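Local coordinates for protein cytochrome C2 (Rhodobacter capsulatus, PDB 1VYD) that carries electrons through a covalently bound heme c, donating them to the oxidized bacteriochlorophyll of the photosynthetic reaction centre in purple bacteria, at residues Y53-I57 / A92-M96; E69-A73 / A108-A112. The protein carries 1 engineered substitution. One frame throughout, in Å; residues are numbered along the deposited sequence.

Overall arrangement
Contact 1 and contact 2 lie on opposite sides of the chain's centre, about 19 Å apart between their centres, and the heme is what they have in common. Contact 1 (53-57 with 92-96) is the more polar and lies farther out: a helix start and the methionine loop meet around a heme propionate, with a water, a surface salt bridge made by the engineered Glu-95 and the iron ligand Met-96. Contact 2 (69-73 with 108-112) lies nearer the middle and packs two helices through alanines, Ile-72 and Leu-111, with no hydrogen bond between them; its polar member, Glu-69, sits at the margin. Helices 55-62 and 69-77, one in each contact, follow each other in the chain.

Contact 1 (Y53-I57 / A92-M96); sequences YKDSI and AKTEM. Engineered in segment 92-96: Glu-95 (natural residue Gly). With HEM (protoporphyrin IX containing Fe), chain C.
Lys-54 and Ser-56 meet the loop 92-96 beside the heme propionates. Just before them, Tyr-53 OH donates a 2.6 Å hydrogen bond to HEM O2A, at the edge of the tyrosine ring and near its plane, and is also hydrogen-bonded to Tyr-48 N; a phenylalanine here, lacking the hydroxyl, would probably leave the propionate without this donor and Tyr-48 N without its acceptor. Lys-54, the N-cap of helix 55-62, donates its backbone N to HEM O2D of the other propionate, whose HEM O1D takes Glu-95 N at 3.1 Å, nearly straight at 173°. Its side chain crosses the engineered Glu-95 at about a right angle, CG against CG, and bends at chi2 (-136°) and chi4 bring NZ to the carboxylate in a rather long salt bridge, Lys-54 NZ to Glu-95 OE2 3.4 Å. Segment 92-96 belongs to the loop carrying the axial methionine in class I cytochromes c: Met-96 SD binds the iron at 2.4 Å, opposite His-17, and Thr-94 OG1 accepts from Met-96 N in an ST turn. Ser-56 OG accepts from Lys-93 N at 3.1 Å. Ile-57 N donates to a water within hydrogen-bonding distance of Lys-93 O and HEM O1D, while Ile-57 CD1 lies 3.3 Å from HEM O1A.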
loop_
_atom_site.group_PDB
_atom_site.type_symbol
_atom_site.label_atom_id
_atom_site.label_comp_id
_atom_site.label_asym_id
_atom_site.label_seq_id
_atom_site.Cartn_x
_atom_site.Cartn_y
_atom_site.Cartn_z
ATOM N N TYR A 53 -3.160 12.442 1.509
ATOM C CA TYR A 53 -3.954 11.395 0.907
ATOM C C TYR A 53 -5.280 11.969 0.425
ATOM O O TYR A 53 -5.710 13.029 0.852
ATOM C CB TYR A 53 -4.278 10.376 1.990
ATOM C CG TYR A 53 -3.112 9.594 2.574
ATOM C CD1 TYR A 53 -2.375 10.071 3.679
ATOM C CD2 TYR A 53 -2.834 8.350 2.002
ATOM C CE1 TYR A 53 -1.419 9.238 4.220
ATOM C CE2 TYR A 53 -1.887 7.526 2.590
ATOM C CZ TYR A 53 -1.170 7.999 3.695
ATOM O OH TYR A 53 -0.265 7.125 4.236
ATOM N N LYS A 54 -5.966 11.350 -0.492
ATOM C CA LYS A 54 -7.324 11.658 -0.890
ATOM C C LYS A 54 -8.160 11.253 0.324
ATOM O O LYS A 54 -7.757 10.415 1.143
ATOM C CB LYS A 54 -7.777 10.953 -2.159
ATOM C CG LYS A 54 -7.732 11.846 -3.379
ATOM C CD LYS A 54 -8.992 11.702 -4.258
ATOM C CE LYS A 54 -9.314 12.967 -5.079
ATOM N NZ LYS A 54 -7.998 13.463 -5.671
ATOM N N ASP A 55 -9.339 11.846 0.435
ATOM C CA ASP A 55 -10.208 11.671 1.582
ATOM C C ASP A 55 -10.738 10.318 1.842
ATOM O O ASP A 55 -10.891 9.939 3.016
ATOM C CB ASP A 55 -11.246 12.804 1.413
ATOM C CG ASP A 55 -12.278 12.439 0.395
ATOM O OD1 ASP A 55 -11.913 11.951 -0.720
ATOM O OD2 ASP A 55 -13.470 12.613 0.769
ATOM N N SER A 56 -11.061 9.428 0.892
ATOM C CA SER A 56 -11.582 8.121 1.217
ATOM C C SER A 56 -10.693 7.185 2.000
ATOM O O SER A 56 -11.174 6.407 2.855
ATOM C CB SER A 56 -11.858 7.241 -0.068
ATOM O OG SER A 56 -12.507 8.130 -0.940
ATOM N N ILE A 57 -9.419 7.122 1.581
ATOM C CA ILE A 57 -8.462 6.268 2.248
ATOM C C ILE A 57 -8.278 6.826 3.677
ATOM O O ILE A 57 -8.124 6.038 4.622
ATOM C CB ILE A 57 -7.136 6.110 1.515
ATOM C CG1 ILE A 57 -6.401 4.981 2.291
ATOM C CG2 ILE A 57 -6.346 7.406 1.526
ATOM C CD1 ILE A 57 -5.090 4.540 1.665
ATOM N N ALA A 92 -16.419 6.736 -3.397
ATOM C CA ALA A 92 -15.054 6.639 -2.900
ATOM C C ALA A 92 -14.132 6.779 -4.111
ATOM O O ALA A 92 -14.381 6.140 -5.141
ATOM C CB ALA A 92 -14.666 5.318 -2.231
ATOM N N LYS A 93 -13.091 7.582 -3.917
ATOM C CA LYS A 93 -12.075 7.767 -4.975
ATOM C C LYS A 93 -10.671 7.478 -4.423
ATOM O O LYS A 93 -10.298 7.699 -3.252
ATOM C CB LYS A 93 -12.190 9.216 -5.439
ATOM C CG LYS A 93 -13.283 9.605 -6.430
ATOM C CD LYS A 93 -13.008 10.843 -7.278
ATOM C CE LYS A 93 -11.976 10.545 -8.370
ATOM N NZ LYS A 93 -10.983 11.615 -8.677
ATOM N N THR A 94 -9.747 7.107 -5.303
ATOM C CA THR A 94 -8.371 6.849 -4.998
ATOM C C THR A 94 -7.401 7.614 -5.906
ATOM O O THR A 94 -7.636 7.775 -7.091
ATOM C CB THR A 94 -8.046 5.334 -5.177
ATOM O OG1 THR A 94 -6.617 5.161 -5.091
ATOM C CG2 THR A 94 -8.475 4.993 -6.587
ATOM N N GLU A 95 -6.239 8.000 -5.379
ATOM C CA GLU A 95 -5.231 8.701 -6.151
ATOM C C GLU A 95 -4.272 7.679 -6.758
ATOM O O GLU A 95 -3.313 8.044 -7.442
ATOM C CB GLU A 95 -4.335 9.646 -5.385
ATOM C CG GLU A 95 -4.935 10.926 -4.915
ATOM C CD GLU A 95 -4.970 12.010 -5.977
ATOM O OE1 GLU A 95 -5.385 11.735 -7.125
ATOM O OE2 GLU A 95 -4.582 13.157 -5.620
ATOM N N MET A 96 -4.315 6.463 -6.262
ATOM C CA MET A 96 -3.340 5.468 -6.748
ATOM C C MET A 96 -3.916 4.968 -8.079
ATOM O O MET A 96 -4.823 4.181 -8.074
ATOM C CB MET A 96 -3.157 4.382 -5.716
ATOM C CG MET A 96 -2.333 3.225 -6.362
ATOM S SD MET A 96 -1.874 2.188 -4.967
ATOM C CE MET A 96 -1.794 0.596 -5.785
HETATM C CHA HEM C . -1.308 4.285 -1.598
HETATM C CHB HEM C . 0.668 -0.123 -2.237
HETATM C CHC HEM C . 1.664 1.039 -6.866
HETATM C CHD HEM C . 0.464 5.670 -5.926
HETATM C C1A HEM C . -0.919 2.960 -1.428
HETATM C C2A HEM C . -1.124 2.161 -0.237
HETATM C C3A HEM C . -0.595 0.976 -0.451
HETATM C C4A HEM C . -0.041 0.973 -1.771
HETATM C CMA HEM C . -0.450 -0.321 0.379
HETATM C CAA HEM C . -1.852 2.716 1.036
HETATM C CBA HEM C . -0.822 3.312 1.966
HETATM C CGA HEM C . -1.280 3.918 3.275
HETATM O O1A HEM C . -2.498 3.861 3.611
HETATM O O2A HEM C . -0.379 4.575 3.850
HETATM C C1B HEM C . 1.093 -0.123 -3.551
HETATM C C2B HEM C . 1.659 -1.291 -4.183
HETATM C C3B HEM C . 1.880 -0.953 -5.461
HETATM C C4B HEM C . 1.536 0.418 -5.654
HETATM C CMB HEM C . 1.954 -2.644 -3.449
HETATM C CAB HEM C . 2.364 -1.845 -6.631
HETATM C CBB HEM C . 1.712 -3.045 -6.869
HETATM C C1C HEM C . 1.423 2.404 -6.980
HETATM C C2C HEM C . 1.724 3.179 -8.177
HETATM C C3C HEM C . 1.374 4.426 -7.931
HETATM C C4C HEM C . 0.867 4.506 -6.572
HETATM C CMC HEM C . 2.376 2.532 -9.412
HETATM C CAC HEM C . 1.347 5.654 -8.864
HETATM C CBC HEM C . 1.109 5.576 -10.215
HETATM C C1D HEM C . -0.080 5.688 -4.654
HETATM C C2D HEM C . -0.752 6.824 -4.082
HETATM C C3D HEM C . -1.238 6.440 -2.887
HETATM C C4D HEM C . -0.943 5.038 -2.706
HETATM C CMD HEM C . -0.797 8.199 -4.767
HETATM C CAD HEM C . -2.083 7.224 -1.885
HETATM C CBD HEM C . -3.580 6.844 -2.176
HETATM C CGD HEM C . -4.607 7.904 -1.896
HETATM O O1D HEM C . -5.728 7.632 -2.392
HETATM O O2D HEM C . -4.299 9.022 -1.375
HETATM N NA HEM C . -0.255 2.208 -2.338
HETATM N NB HEM C . 1.073 0.910 -4.437
HETATM N NC HEM C . 0.888 3.230 -6.016
HETATM N ND HEM C . -0.232 4.588 -3.816
HETATM FE FE HEM C . 0.353 2.740 -4.158
HETATM O O HOH W 1 -8.200 7.807 -1.145
#

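Contact 2 (E69-A73 / A108-A112)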
loop_
_atom_site.group_PDB
_atom_site.type_symbol
_atom_site.label_atom_id
_atom_site.label_comp_id
_atom_site.label_asym_id
_atom_site.label_seq_id
_atom_site.Cartn_x
_atom_site.Cartn_y
_atom_site.Cartn_z
ATOM N N GLU A 69 -1.767 -8.221 4.874
ATOM C CA GLU A 69 -1.281 -8.700 3.593
ATOM C C GLU A 69 -2.410 -9.013 2.623
ATOM O O GLU A 69 -2.301 -8.678 1.432
ATOM C CB GLU A 69 -0.490 -9.995 3.790
ATOM C CG GLU A 69 0.871 -9.690 4.435
ATOM C CD GLU A 69 1.675 -10.985 4.514
ATOM O OE1 GLU A 69 1.795 -11.732 3.517
ATOM O OE2 GLU A 69 2.135 -11.259 5.645
ATOM N N GLU A 70 -3.445 -9.666 3.140
ATOM C CA GLU A 70 -4.617 -10.052 2.360
ATOM C C GLU A 70 -5.345 -8.811 1.903
ATOM O O GLU A 70 -5.754 -8.804 0.744
ATOM C CB GLU A 70 -5.549 -10.925 3.242
ATOM C CG GLU A 70 -6.727 -11.505 2.487
ATOM C CD GLU A 70 -7.730 -12.252 3.344
ATOM O OE1 GLU A 70 -8.153 -11.762 4.437
ATOM O OE2 GLU A 70 -8.202 -13.343 2.892
ATOM N N ASP A 71 -5.582 -7.785 2.728
ATOM C CA ASP A 71 -6.138 -6.554 2.219
ATOM C C ASP A 71 -5.164 -5.845 1.263
ATOM O O ASP A 71 -5.620 -5.165 0.361
ATOM C CB ASP A 71 -6.566 -5.560 3.306
ATOM C CG ASP A 71 -7.553 -6.228 4.253
ATOM O OD1 ASP A 71 -7.313 -6.294 5.477
ATOM O OD2 ASP A 71 -8.580 -6.670 3.717
ATOM N N ILE A 72 -3.856 -5.871 1.424
ATOM C CA ILE A 72 -2.999 -5.205 0.444
ATOM C C ILE A 72 -3.145 -5.864 -0.921
ATOM O O ILE A 72 -3.337 -5.171 -1.938
ATOM C CB ILE A 72 -1.520 -5.206 0.915
ATOM C CG1 ILE A 72 -1.494 -4.265 2.148
ATOM C CG2 ILE A 72 -0.635 -4.721 -0.229
ATOM C CD1 ILE A 72 -0.139 -4.177 2.797
ATOM N N ALA A 73 -3.053 -7.217 -0.920
ATOM C CA ALA A 73 -3.265 -8.030 -2.122
ATOM C C ALA A 73 -4.549 -7.706 -2.857
ATOM O O ALA A 73 -4.512 -7.686 -4.084
ATOM C CB ALA A 73 -3.483 -9.532 -1.782
ATOM N N ALA A 108 2.536 -8.310 -1.168
ATOM C CA ALA A 108 2.046 -8.227 0.173
ATOM C C ALA A 108 2.919 -8.951 1.188
ATOM O O ALA A 108 3.283 -8.297 2.187
ATOM C CB ALA A 108 0.633 -8.769 0.335
ATOM N N ALA A 109 3.352 -10.157 0.896
ATOM C CA ALA A 109 4.279 -10.941 1.725
ATOM C C ALA A 109 5.645 -10.254 1.739
ATOM O O ALA A 109 6.332 -10.180 2.748
ATOM C CB ALA A 109 4.551 -12.336 1.154
ATOM N N TYR A 110 6.074 -9.753 0.563
ATOM C CA TYR A 110 7.331 -9.025 0.526
ATOM C C TYR A 110 7.253 -7.769 1.424
ATOM O O TYR A 110 8.256 -7.393 2.027
ATOM C CB TYR A 110 7.664 -8.637 -0.928
ATOM C CG TYR A 110 8.792 -7.641 -1.029
ATOM C CD1 TYR A 110 10.070 -8.018 -0.617
ATOM C CD2 TYR A 110 8.601 -6.347 -1.456
ATOM C CE1 TYR A 110 11.145 -7.134 -0.621
ATOM C CE2 TYR A 110 9.655 -5.421 -1.547
ATOM C CZ TYR A 110 10.889 -5.814 -1.054
ATOM O OH TYR A 110 11.952 -4.923 -1.114
ATOM N N LEU A 111 6.169 -7.004 1.459
ATOM C CA LEU A 111 6.104 -5.824 2.321
ATOM C C LEU A 111 6.142 -6.187 3.809
ATOM O O LEU A 111 6.815 -5.494 4.588
ATOM C CB LEU A 111 4.899 -4.916 2.001
ATOM C CG LEU A 111 4.886 -4.276 0.602
ATOM C CD1 LEU A 111 3.508 -3.753 0.196
ATOM C CD2 LEU A 111 5.880 -3.134 0.560
ATOM N N ALA A 112 5.554 -7.310 4.232
ATOM C CA ALA A 112 5.604 -7.741 5.632
ATOM C C ALA A 112 7.006 -8.201 6.035
ATOM O O ALA A 112 7.402 -8.040 7.198
ATOM C CB ALA A 112 4.680 -8.953 5.920
#
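Ala-108 presses its methyl against the first turn of helix 69-77, and apolar contact is the main business here. Its CB meets Glu-69 CB at 3.8 Å and Ile-72 CB at 4.2 Å, and also sits close to Glu-69 O. That carbonyl is already engaged within its own helix, accepting from Ala-73 N at 2.9 Å, so the methyl lies beside a backbone bond that is intact. Because alanine is so short, the two backbones come close, with the CA atoms of Glu-69 and Ala-108 only 4.8 Å apart. Three residues on in each helix the larger side chains take over: Ile-72 CG2 touches Leu-111 CD1 at 4.3 Å.

The glutamate meets the other helix without a hydrogen bond. Glu-69 has CG beside its backbone N (chi1 -73°) and then runs extended (chi2 -176°), which carries the carboxylate across to Ala-109 and Ala-112. CG passes over the carbonyl of Ala-108, and the two oxygens spread over the alanines, OE2 3.4 Å from Ala-112 CB and OE1 against Ala-109 CA; OE1 is also 3.4 Å from Ala-109 N, but at a poor angle.

Helix 104-113, the C-terminal helix of the class I cytochrome c fold, crosses helix 69-77, which comes before the methionine loop in the chain; the short axes approach to 9.2 Å at 135°. Ile-72 also rests on Val-41 and Trp-67, and Leu-111, about 4 Å from the heme at its side chain, packs on Phe-10 just past helix 3-9 and on Ile-19 of strand 19-20.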